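Local coordinates for protein putative acetyltransferase (Streptococcus mutans, PDB 4E2A) that is a putative GNAT-family protein that probably transfers an acyl group, such as acetyl, from a thioester donor to an acceptor not yet identified, at residues G165-N170 with K195-W200; V38-V43 with E95-L100; L50-A55 with Y80-L85. All blocks are in the same frame, centred on the assembly; numbering follows the deposited sequence.

In the fold
All three contacts belong to one GNAT-type alpha/beta domain built round a mixed sheet. Contact 2 (V38-V43 with E95-L100) joins an outermost strand to its neighbour, whereas contact 1 (G165-N170 with K195-W200) joins strands 161-167 and 195-205 of the same sheet, on the opposite side of the chain's centre; their centres lie about 29 Å apart. Contact 3 (L50-A55 with Y80-L85) packs helix 48-63 on the start of helix 82-90 and the junction before it. Its centre is about 15 Å from that of contact 2, and the two touch: F98 CZ lies 3.8 Å from L51 N. Along the chain, contact 3 is nested inside the loop that contact 2 closes. Contacts 1 and 3 do not touch, their nearest atoms being about 14 Å apart.

Contact 1: G165-N170 with K195-W200; sequences GVWEKN and KVDTDW
V166 and W200 form an antiparallel hydrogen-bonded pair in which both backbone groups are satisfied: V166 N reaches W200 O at 2.9 Å, and W200 N reaches V166 O at 2.8 Å. W167 and D199 follow as a non-hydrogen-bonded pair, after which E168 N donates to T198 O at 3.0 Å. E168 already lies in the type I turn from W167 to N170 that leads strand 161-167 into helix 171-179, where N170 OD1 caps A173 N. Each indole N-H finds a carboxylate. W200 NE1 donates to E168 OE2 at 3.0 Å, on the anti side and somewhat out of the carboxylate plane, which stands 85° from the ring. E168 CG, anti to the backbone N (chi1 -171°), carries the extended chain past the indole, and E168 CA sits over one face of its five-membered ring. W167 NE1 binds D197 OD1 at 3.0 Å, the acceptor in the indole plane but the donor 55° out of the carboxylate plane. T198 OG1 is hydrogen-bonded to S189 OG of strand 183-192. That strand flanks 195-200 through backbone hydrogen bonds of D197 with F190 and D199 with H188, helix 171-179 packs A173 and Q174 on V166, and G193 and N74 of the second subunit reach W167 and E168.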
loop_
_atom_site.group_PDB
_atom_site.type_symbol
_atom_site.label_atom_id
_atom_site.label_comp_id
_atom_site.label_asym_id
_atom_site.label_seq_id
_atom_site.Cartn_x
_atom_site.Cartn_y
_atom_site.Cartn_z
ATOM N N GLY B 165 -12.157 4.696 -0.706
ATOM C CA GLY B 165 -11.750 3.628 0.181
ATOM C C GLY B 165 -12.041 3.987 1.618
ATOM O O GLY B 165 -11.929 5.143 2.001
ATOM N N VAL B 166 -12.423 2.993 2.416
ATOM C CA VAL B 166 -12.662 3.213 3.834
ATOM C C VAL B 166 -12.110 2.031 4.634
ATOM O O VAL B 166 -12.191 0.883 4.201
ATOM C CB VAL B 166 -14.173 3.399 4.148
ATOM C CG1 VAL B 166 -14.949 2.128 3.807
ATOM C CG2 VAL B 166 -14.381 3.776 5.615
ATOM N N TRP B 167 -11.544 2.332 5.797
ATOM C CA TRP B 167 -10.963 1.325 6.676
ATOM C C TRP B 167 -12.048 0.391 7.216
ATOM O O TRP B 167 -13.060 0.850 7.746
ATOM C CB TRP B 167 -10.255 2.022 7.839
ATOM C CG TRP B 167 -9.522 1.091 8.758
ATOM C CD1 TRP B 167 -9.049 -0.160 8.458
ATOM C CD2 TRP B 167 -9.191 1.327 10.131
ATOM N NE1 TRP B 167 -8.432 -0.705 9.556
ATOM C CE2 TRP B 167 -8.517 0.186 10.606
ATOM C CE3 TRP B 167 -9.407 2.394 11.020
ATOM C CZ2 TRP B 167 -8.048 0.075 11.909
ATOM C CZ3 TRP B 167 -8.941 2.294 12.311
ATOM C CH2 TRP B 167 -8.266 1.141 12.748
ATOM N N GLU B 168 -11.829 -0.917 7.086
ATOM C CA GLU B 168 -12.770 -1.901 7.610
ATOM C C GLU B 168 -13.282 -1.578 9.017
ATOM O O GLU B 168 -14.404 -1.927 9.352
ATOM C CB GLU B 168 -12.148 -3.297 7.605
ATOM C CG GLU B 168 -13.142 -4.394 7.942
ATOM C CD GLU B 168 -12.600 -5.790 7.670
ATOM O OE1 GLU B 168 -11.656 -6.217 8.382
ATOM O OE2 GLU B 168 -13.122 -6.454 6.745
ATOM N N LYS B 169 -12.468 -0.912 9.830
ATOM C CA LYS B 169 -12.839 -0.641 11.223
ATOM C C LYS B 169 -13.532 0.693 11.452
ATOM O O LYS B 169 -13.948 0.985 12.575
ATOM C CB LYS B 169 -11.614 -0.718 12.138
ATOM C CG LYS B 169 -11.434 -2.051 12.839
ATOM C CD LYS B 169 -11.412 -3.206 11.855
ATOM C CE LYS B 169 -11.127 -4.517 12.578
ATOM N NZ LYS B 169 -9.875 -4.448 13.399
ATOM N N ASN B 170 -13.647 1.515 10.412
ATOM C CA ASN B 170 -14.284 2.826 10.583
ATOM C C ASN B 170 -15.777 2.796 10.268
ATOM O O ASN B 170 -16.220 3.309 9.231
ATOM C CB ASN B 170 -13.594 3.906 9.758
ATOM C CG ASN B 170 -14.077 5.307 10.121
ATOM O OD1 ASN B 170 -15.035 5.477 10.886
ATOM N ND2 ASN B 170 -13.423 6.315 9.566
ATOM N N LYS B 195 0.569 -6.877 12.187
ATOM C CA LYS B 195 -0.853 -6.539 12.059
ATOM C C LYS B 195 -1.343 -6.548 10.608
ATOM O O LYS B 195 -0.798 -5.847 9.748
ATOM C CB LYS B 195 -1.118 -5.162 12.684
ATOM C CG LYS B 195 -2.572 -4.702 12.625
ATOM C CD LYS B 195 -2.721 -3.237 13.056
ATOM C CE LYS B 195 -2.494 -3.050 14.557
ATOM N NZ LYS B 195 -3.596 -3.633 15.374
ATOM N N VAL B 196 -2.366 -7.358 10.344
ATOM C CA VAL B 196 -3.024 -7.396 9.045
ATOM C C VAL B 196 -4.241 -6.467 9.074
ATOM O O VAL B 196 -4.959 -6.405 10.072
ATOM C CB VAL B 196 -3.459 -8.841 8.680
ATOM C CG1 VAL B 196 -4.209 -8.877 7.349
ATOM C CG2 VAL B 196 -2.248 -9.761 8.624
ATOM N N ASP B 197 -4.469 -5.734 7.988
ATOM C CA ASP B 197 -5.653 -4.892 7.897
ATOM C C ASP B 197 -6.327 -4.918 6.534
ATOM O O ASP B 197 -5.765 -5.421 5.554
ATOM C CB ASP B 197 -5.339 -3.451 8.301
ATOM C CG ASP B 197 -5.577 -3.203 9.774
ATOM O OD1 ASP B 197 -6.764 -3.119 10.172
ATOM O OD2 ASP B 197 -4.585 -3.101 10.532
ATOM N N THR B 198 -7.540 -4.372 6.484
ATOM C CA THR B 198 -8.298 -4.374 5.254
ATOM C C THR B 198 -8.938 -3.026 4.980
ATOM O O THR B 198 -9.424 -2.360 5.892
ATOM C CB THR B 198 -9.407 -5.440 5.279
ATOM O OG1 THR B 198 -8.835 -6.734 5.536
ATOM C CG2 THR B 198 -10.167 -5.439 3.955
ATOM N N ASP B 199 -8.921 -2.628 3.713
ATOM C CA ASP B 199 -9.716 -1.491 3.265
ATOM C C ASP B 199 -10.832 -1.982 2.376
ATOM O O ASP B 199 -10.623 -2.846 1.507
ATOM C CB ASP B 199 -8.858 -0.493 2.486
ATOM C CG ASP B 199 -8.069 0.434 3.391
ATOM O OD1 ASP B 199 -8.598 0.831 4.454
ATOM O OD2 ASP B 199 -6.917 0.771 3.032
ATOM N N TRP B 200 -12.024 -1.443 2.601
ATOM C CA TRP B 200 -13.148 -1.692 1.708
ATOM C C TRP B 200 -13.212 -0.591 0.664
ATOM O O TRP B 200 -12.991 0.579 0.975
ATOM C CB TRP B 200 -14.477 -1.689 2.463
ATOM C CG TRP B 200 -14.657 -2.766 3.480
ATOM C CD1 TRP B 200 -13.815 -3.808 3.748
ATOM C CD2 TRP B 200 -15.770 -2.904 4.374
ATOM N NE1 TRP B 200 -14.336 -4.585 4.761
ATOM C CE2 TRP B 200 -15.529 -4.055 5.156
ATOM C CE3 TRP B 200 -16.941 -2.170 4.581
ATOM C CZ2 TRP B 200 -16.430 -4.481 6.135
ATOM C CZ3 TRP B 200 -17.827 -2.597 5.553
ATOM C CH2 TRP B 200 -17.566 -3.741 6.319
#

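Contact 2: V38-V43 with E95-L100; sequences VEIRKV and ETYFIL
The F98 ring carries V43 CG2 over the centre of one face, 3.8 Å from the centroid and only 3° off the normal, a CH-pi contact. The R41 guanidinium has L100 CD1 over one face and E39 OE2 at its edge in a long salt bridge, R41 NE to E39 OE2 being 3.9 Å. It also gives NH1 to K42 O, nearly in its own plane, and forms a salt bridge with E47. The carbonyl carbon of R41 is at the edge of the Y97 ring, which F149 meets edge-to-face. With K42 CG anti to the carbonyl carbon (chi1 -58°), the lysine chain runs beside this ring and CG comes 3.5 Å from Y97 CE1. Between the strands, paired backbone bonds join E39 to L100 and R41 to F98; V43 N to T96 O is a single further bond just past strand 38-42. I40 CG1 meets I99 CG1 at 3.7 Å on the face that helix 142-157 covers, while helix 48-63 packs on F98. E95 OE1 accepts from Y97 OH at 2.6 Å, with R153 a weak, distant second partner, and OE2 forms a salt bridge to K42 NZ at 3.4 Å, weak as a hydrogen bond. Against these long or weak charge pairs stand five well-formed backbone bonds, and the register rests on them.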
loop_
_atom_site.group_PDB
_atom_site.type_symbol
_atom_site.label_atom_id
_atom_site.label_comp_id
_atom_site.label_asym_id
_atom_site.label_seq_id
_atom_site.Cartn_x
_atom_site.Cartn_y
_atom_site.Cartn_z
ATOM N N VAL B 38 -18.874 31.326 2.104
ATOM C CA VAL B 38 -18.149 30.126 1.710
ATOM C C VAL B 38 -17.998 29.995 0.203
ATOM O O VAL B 38 -18.951 30.204 -0.548
ATOM C CB VAL B 38 -18.840 28.875 2.263
ATOM C CG1 VAL B 38 -18.130 27.620 1.770
ATOM C CG2 VAL B 38 -18.849 28.918 3.787
ATOM N N GLU B 39 -16.789 29.654 -0.233
ATOM C CA GLU B 39 -16.507 29.438 -1.643
ATOM C C GLU B 39 -15.734 28.138 -1.845
ATOM O O GLU B 39 -14.912 27.755 -1.007
ATOM C CB GLU B 39 -15.689 30.605 -2.200
ATOM C CG GLU B 39 -15.384 30.487 -3.687
ATOM C CD GLU B 39 -14.523 31.624 -4.211
ATOM O OE1 GLU B 39 -14.111 32.484 -3.396
ATOM O OE2 GLU B 39 -14.257 31.649 -5.435
ATOM N N ILE B 40 -16.001 27.460 -2.952
ATOM C CA ILE B 40 -15.258 26.263 -3.314
ATOM C C ILE B 40 -14.756 26.467 -4.720
ATOM O O ILE B 40 -15.542 26.748 -5.620
ATOM C CB ILE B 40 -16.143 24.988 -3.288
ATOM C CG1 ILE B 40 -16.668 24.729 -1.873
ATOM C CG2 ILE B 40 -15.348 23.752 -3.791
ATOM C CD1 ILE B 40 -17.682 23.598 -1.794
ATOM N N ARG B 41 -13.452 26.312 -4.918
ATOM C CA ARG B 41 -12.854 26.518 -6.231
ATOM C C ARG B 41 -11.501 25.810 -6.315
ATOM O O ARG B 41 -10.912 25.443 -5.290
ATOM C CB ARG B 41 -12.679 28.024 -6.524
ATOM C CG ARG B 41 -11.744 28.743 -5.547
ATOM C CD ARG B 41 -11.184 30.060 -6.099
ATOM N NE ARG B 41 -10.492 30.840 -5.070
ATOM C CZ ARG B 41 -9.228 30.659 -4.695
ATOM N NH1 ARG B 41 -8.494 29.718 -5.271
ATOM N NH2 ARG B 41 -8.697 31.420 -3.741
ATOM N N LYS B 42 -11.001 25.656 -7.536
ATOM C CA LYS B 42 -9.718 25.014 -7.754
ATOM C C LYS B 42 -8.609 25.834 -7.111
ATOM O O LYS B 42 -8.715 27.050 -7.006
ATOM C CB LYS B 42 -9.447 24.812 -9.252
ATOM C CG LYS B 42 -10.516 23.976 -9.932
ATOM C CD LYS B 42 -10.229 23.743 -11.406
ATOM C CE LYS B 42 -11.460 23.197 -12.113
ATOM N NZ LYS B 42 -11.279 23.127 -13.592
ATOM N N VAL B 43 -7.558 25.147 -6.668
ATOM C CA VAL B 43 -6.352 25.785 -6.186
ATOM C C VAL B 43 -5.694 26.522 -7.343
ATOM O O VAL B 43 -5.518 25.972 -8.434
ATOM C CB VAL B 43 -5.338 24.743 -5.613
ATOM C CG1 VAL B 43 -4.073 25.450 -5.123
ATOM C CG2 VAL B 43 -5.964 23.949 -4.480
ATOM N N GLU B 95 -8.215 16.847 -9.979
ATOM C CA GLU B 95 -8.390 18.224 -9.549
ATOM C C GLU B 95 -8.231 18.378 -8.057
ATOM O O GLU B 95 -8.602 17.489 -7.287
ATOM C CB GLU B 95 -9.701 18.804 -10.049
ATOM C CG GLU B 95 -9.663 19.114 -11.550
ATOM C CD GLU B 95 -11.039 19.308 -12.152
ATOM O OE1 GLU B 95 -12.026 19.040 -11.440
ATOM O OE2 GLU B 95 -11.128 19.727 -13.330
ATOM N N THR B 96 -7.625 19.489 -7.656
ATOM C CA THR B 96 -7.570 19.826 -6.243
ATOM C C THR B 96 -8.323 21.137 -5.975
ATOM O O THR B 96 -8.098 22.151 -6.661
ATOM C CB THR B 96 -6.119 19.937 -5.739
ATOM O OG1 THR B 96 -5.428 18.707 -5.978
ATOM C CG2 THR B 96 -6.078 20.239 -4.239
ATOM N N TYR B 97 -9.178 21.108 -4.954
ATOM C CA TYR B 97 -10.012 22.259 -4.588
ATOM C C TYR B 97 -9.724 22.744 -3.167
ATOM O O TYR B 97 -9.385 21.945 -2.287
ATOM C CB TYR B 97 -11.503 21.898 -4.672
ATOM C CG TYR B 97 -11.982 21.541 -6.061
ATOM C CD1 TYR B 97 -12.503 22.513 -6.902
ATOM C CD2 TYR B 97 -11.912 20.226 -6.529
ATOM C CE1 TYR B 97 -12.929 22.209 -8.158
ATOM C CE2 TYR B 97 -12.337 19.904 -7.808
ATOM C CZ TYR B 97 -12.849 20.909 -8.613
ATOM O OH TYR B 97 -13.285 20.639 -9.880
ATOM N N PHE B 98 -9.869 24.057 -2.955
ATOM C CA PHE B 98 -9.972 24.632 -1.622
ATOM C C PHE B 98 -11.446 24.866 -1.326
ATOM O O PHE B 98 -12.242 25.178 -2.231
ATOM C CB PHE B 98 -9.290 26.010 -1.527
ATOM C CG PHE B 98 -7.780 25.971 -1.406
ATOM C CD1 PHE B 98 -7.140 24.972 -0.711
ATOM C CD2 PHE B 98 -7.010 26.960 -1.992
ATOM C CE1 PHE B 98 -5.746 24.953 -0.599
ATOM C CE2 PHE B 98 -5.615 26.943 -1.901
ATOM C CZ PHE B 98 -4.987 25.936 -1.199
ATOM N N ILE B 99 -11.817 24.720 -0.061
ATOM C CA ILE B 99 -13.036 25.352 0.409
ATOM C C ILE B 99 -12.596 26.501 1.290
ATOM O O ILE B 99 -11.721 26.347 2.153
ATOM C CB ILE B 99 -14.008 24.409 1.143
ATOM C CG1 ILE B 99 -15.281 25.171 1.535
ATOM C CG2 ILE B 99 -13.362 23.791 2.364
ATOM C CD1 ILE B 99 -16.438 24.263 1.929
ATOM N N LEU B 100 -13.179 27.642 1.059
ATOM C CA LEU B 100 -12.753 28.871 1.673
ATOM C C LEU B 100 -13.837 29.496 2.523
ATOM O O LEU B 100 -14.985 29.443 2.204
ATOM C CB LEU B 100 -12.302 29.864 0.622
ATOM C CG LEU B 100 -11.075 29.519 -0.173
ATOM C CD1 LEU B 100 -11.337 29.231 -1.600
ATOM C CD2 LEU B 100 -10.101 30.578 -0.000
#

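Contact 3: L50-A55 with Y80-L85; sequences LLQKIA and YTLSVL
Helix 48-63 meets the junction between helices 69-79 and 82-90 here, where Q52 bonds to the chain just before the second of these begins. Its amide NE2 donates to Y80 O at 2.9 Å with an N-H...O angle of 167°. The bond is well directed at both ends: Y80 O lies almost exactly in the glutamine amide plane, and NE2 lies in the carbonyl plane on a lone pair. With chi1 at 172° and the chain extended beyond CG, the Q52 side chain brings its amide from its helix across to the junction. The same NE2 also donates to a water that accepts from L82 N, so the amide and the first turn of helix 82-90 are joined a second time through solvent. That helix starts in an N-cap arrangement, T81 OG1 accepting a weak bond from V84 N. Y80 is the first residue to leave helical geometry after helix 69-79, and its side chain turns toward A55: A55 CB stands over the ring centre, 3.8 Å from the centroid and 6° off the normal, a CH-pi contact. A second water donates to A55 O and is also hydrogen-bonded to Y80 OH, while F75 meets the Y80 ring edge-to-face. Between these polar links lie apolar groups. L85 CD1 packs at 3.6 Å from Q52 CB, at the base of the glutamine side chain, and L85 CD2 touches L51 CD2 at 4.0 Å. On the sheet side, F98 packs on L51 and I54, and F108 on I54 and A55.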
loop_
_atom_site.group_PDB
_atom_site.type_symbol
_atom_site.label_atom_id
_atom_site.label_comp_id
_atom_site.label_asym_id
_atom_site.label_seq_id
_atom_site.Cartn_x
_atom_site.Cartn_y
_atom_site.Cartn_z
ATOM N N LEU B 50 0.533 27.663 -0.226
ATOM C CA LEU B 50 -0.642 27.643 0.590
ATOM C C LEU B 50 -1.184 26.207 0.719
ATOM O O LEU B 50 -1.376 25.710 1.773
ATOM C CB LEU B 50 -1.649 28.613 -0.001
ATOM C CG LEU B 50 -2.952 28.769 0.727
ATOM C CD1 LEU B 50 -2.828 28.760 2.215
ATOM C CD2 LEU B 50 -3.746 29.909 0.223
ATOM N N LEU B 51 -1.306 25.532 -0.391
ATOM C CA LEU B 51 -1.717 24.156 -0.407
ATOM C C LEU B 51 -0.827 23.250 0.439
ATOM O O LEU B 51 -1.309 22.474 1.190
ATOM C CB LEU B 51 -1.774 23.671 -1.826
ATOM C CG LEU B 51 -2.123 22.213 -1.996
ATOM C CD1 LEU B 51 -3.439 21.866 -1.425
ATOM C CD2 LEU B 51 -1.925 21.707 -3.380
ATOM N N GLN B 52 0.475 23.384 0.288
ATOM C CA GLN B 52 1.406 22.556 1.056
ATOM C C GLN B 52 1.135 22.786 2.539
ATOM O O GLN B 52 1.069 21.840 3.340
ATOM C CB GLN B 52 2.880 22.893 0.696
ATOM C CG GLN B 52 3.910 22.204 1.591
ATOM C CD GLN B 52 5.355 22.607 1.292
ATOM O OE1 GLN B 52 5.723 23.768 1.437
ATOM N NE2 GLN B 52 6.175 21.637 0.847
ATOM N N LYS B 53 0.945 24.053 2.899
ATOM C CA LYS B 53 0.748 24.429 4.298
ATOM C C LYS B 53 -0.492 23.754 4.907
ATOM O O LYS B 53 -0.425 23.131 5.980
ATOM C CB LYS B 53 0.662 25.955 4.436
ATOM C CG LYS B 53 0.297 26.446 5.835
ATOM C CD LYS B 53 0.454 27.968 5.928
ATOM C CE LYS B 53 -0.013 28.530 7.275
ATOM N NZ LYS B 53 0.962 28.265 8.381
ATOM N N ILE B 54 -1.619 23.868 4.217
ATOM C CA ILE B 54 -2.840 23.324 4.758
ATOM C C ILE B 54 -2.785 21.795 4.736
ATOM O O ILE B 54 -3.214 21.151 5.685
ATOM C CB ILE B 54 -4.096 23.859 4.039
ATOM C CG1 ILE B 54 -5.351 23.371 4.755
ATOM C CG2 ILE B 54 -4.149 23.384 2.607
ATOM C CD1 ILE B 54 -6.607 24.176 4.399
ATOM N N ALA B 55 -2.240 21.219 3.666
ATOM C CA ALA B 55 -2.058 19.774 3.607
ATOM C C ALA B 55 -1.218 19.280 4.799
ATOM O O ALA B 55 -1.582 18.303 5.461
ATOM C CB ALA B 55 -1.429 19.367 2.292
ATOM N N TYR B 80 4.143 15.612 0.391
ATOM C CA TYR B 80 3.731 17.009 0.410
ATOM C C TYR B 80 4.862 17.997 0.169
ATOM O O TYR B 80 4.843 19.102 0.709
ATOM C CB TYR B 80 3.014 17.341 1.730
ATOM C CG TYR B 80 1.647 16.679 1.926
ATOM C CD1 TYR B 80 0.872 16.282 0.841
ATOM C CD2 TYR B 80 1.124 16.486 3.207
ATOM C CE1 TYR B 80 -0.381 15.687 1.023
ATOM C CE2 TYR B 80 -0.130 15.893 3.399
ATOM C CZ TYR B 80 -0.882 15.509 2.306
ATOM O OH TYR B 80 -2.135 14.935 2.493
ATOM N N THR B 81 5.857 17.603 -0.623
ATOM C CA THR B 81 6.871 18.558 -1.107
ATOM C C THR B 81 6.224 19.399 -2.195
ATOM O O THR B 81 5.197 18.991 -2.774
ATOM C CB THR B 81 8.097 17.830 -1.691
ATOM O OG1 THR B 81 7.711 17.083 -2.860
ATOM C CG2 THR B 81 8.685 16.883 -0.656
ATOM N N LEU B 82 6.784 20.576 -2.456
ATOM C CA LEU B 82 6.221 21.467 -3.464
ATOM C C LEU B 82 6.242 20.825 -4.843
ATOM O O LEU B 82 5.354 21.078 -5.650
ATOM C CB LEU B 82 6.969 22.794 -3.526
ATOM C CG LEU B 82 6.770 23.802 -2.377
ATOM C CD1 LEU B 82 7.746 24.965 -2.502
ATOM C CD2 LEU B 82 5.332 24.304 -2.364
ATOM N N SER B 83 7.255 20.004 -5.119
ATOM C CA SER B 83 7.370 19.389 -6.447
ATOM C C SER B 83 6.302 18.314 -6.710
ATOM O O SER B 83 5.774 18.215 -7.821
ATOM C CB SER B 83 8.788 18.835 -6.687
ATOM O OG SER B 83 9.123 17.793 -5.777
ATOM N N VAL B 84 6.008 17.498 -5.707
ATOM C CA VAL B 84 4.961 16.476 -5.851
ATOM C C VAL B 84 3.587 17.147 -5.971
ATOM O O VAL B 84 2.779 16.800 -6.831
ATOM C CB VAL B 84 4.998 15.458 -4.696
ATOM C CG1 VAL B 84 3.807 14.515 -4.756
ATOM C CG2 VAL B 84 6.326 14.672 -4.712
ATOM N N LEU B 85 3.333 18.122 -5.114
ATOM C CA LEU B 85 2.081 18.873 -5.205
ATOM C C LEU B 85 1.971 19.621 -6.542
ATOM O O LEU B 85 0.880 19.731 -7.119
ATOM C CB LEU B 85 1.958 19.835 -4.020
ATOM C CG LEU B 85 1.780 19.160 -2.658
ATOM C CD1 LEU B 85 1.967 20.184 -1.553
ATOM C CD2 LEU B 85 0.413 18.507 -2.591
HETATM O O HOH W 1 9.078 21.175 -0.421
HETATM O O HOH W 2 -3.342 16.271 4.749
#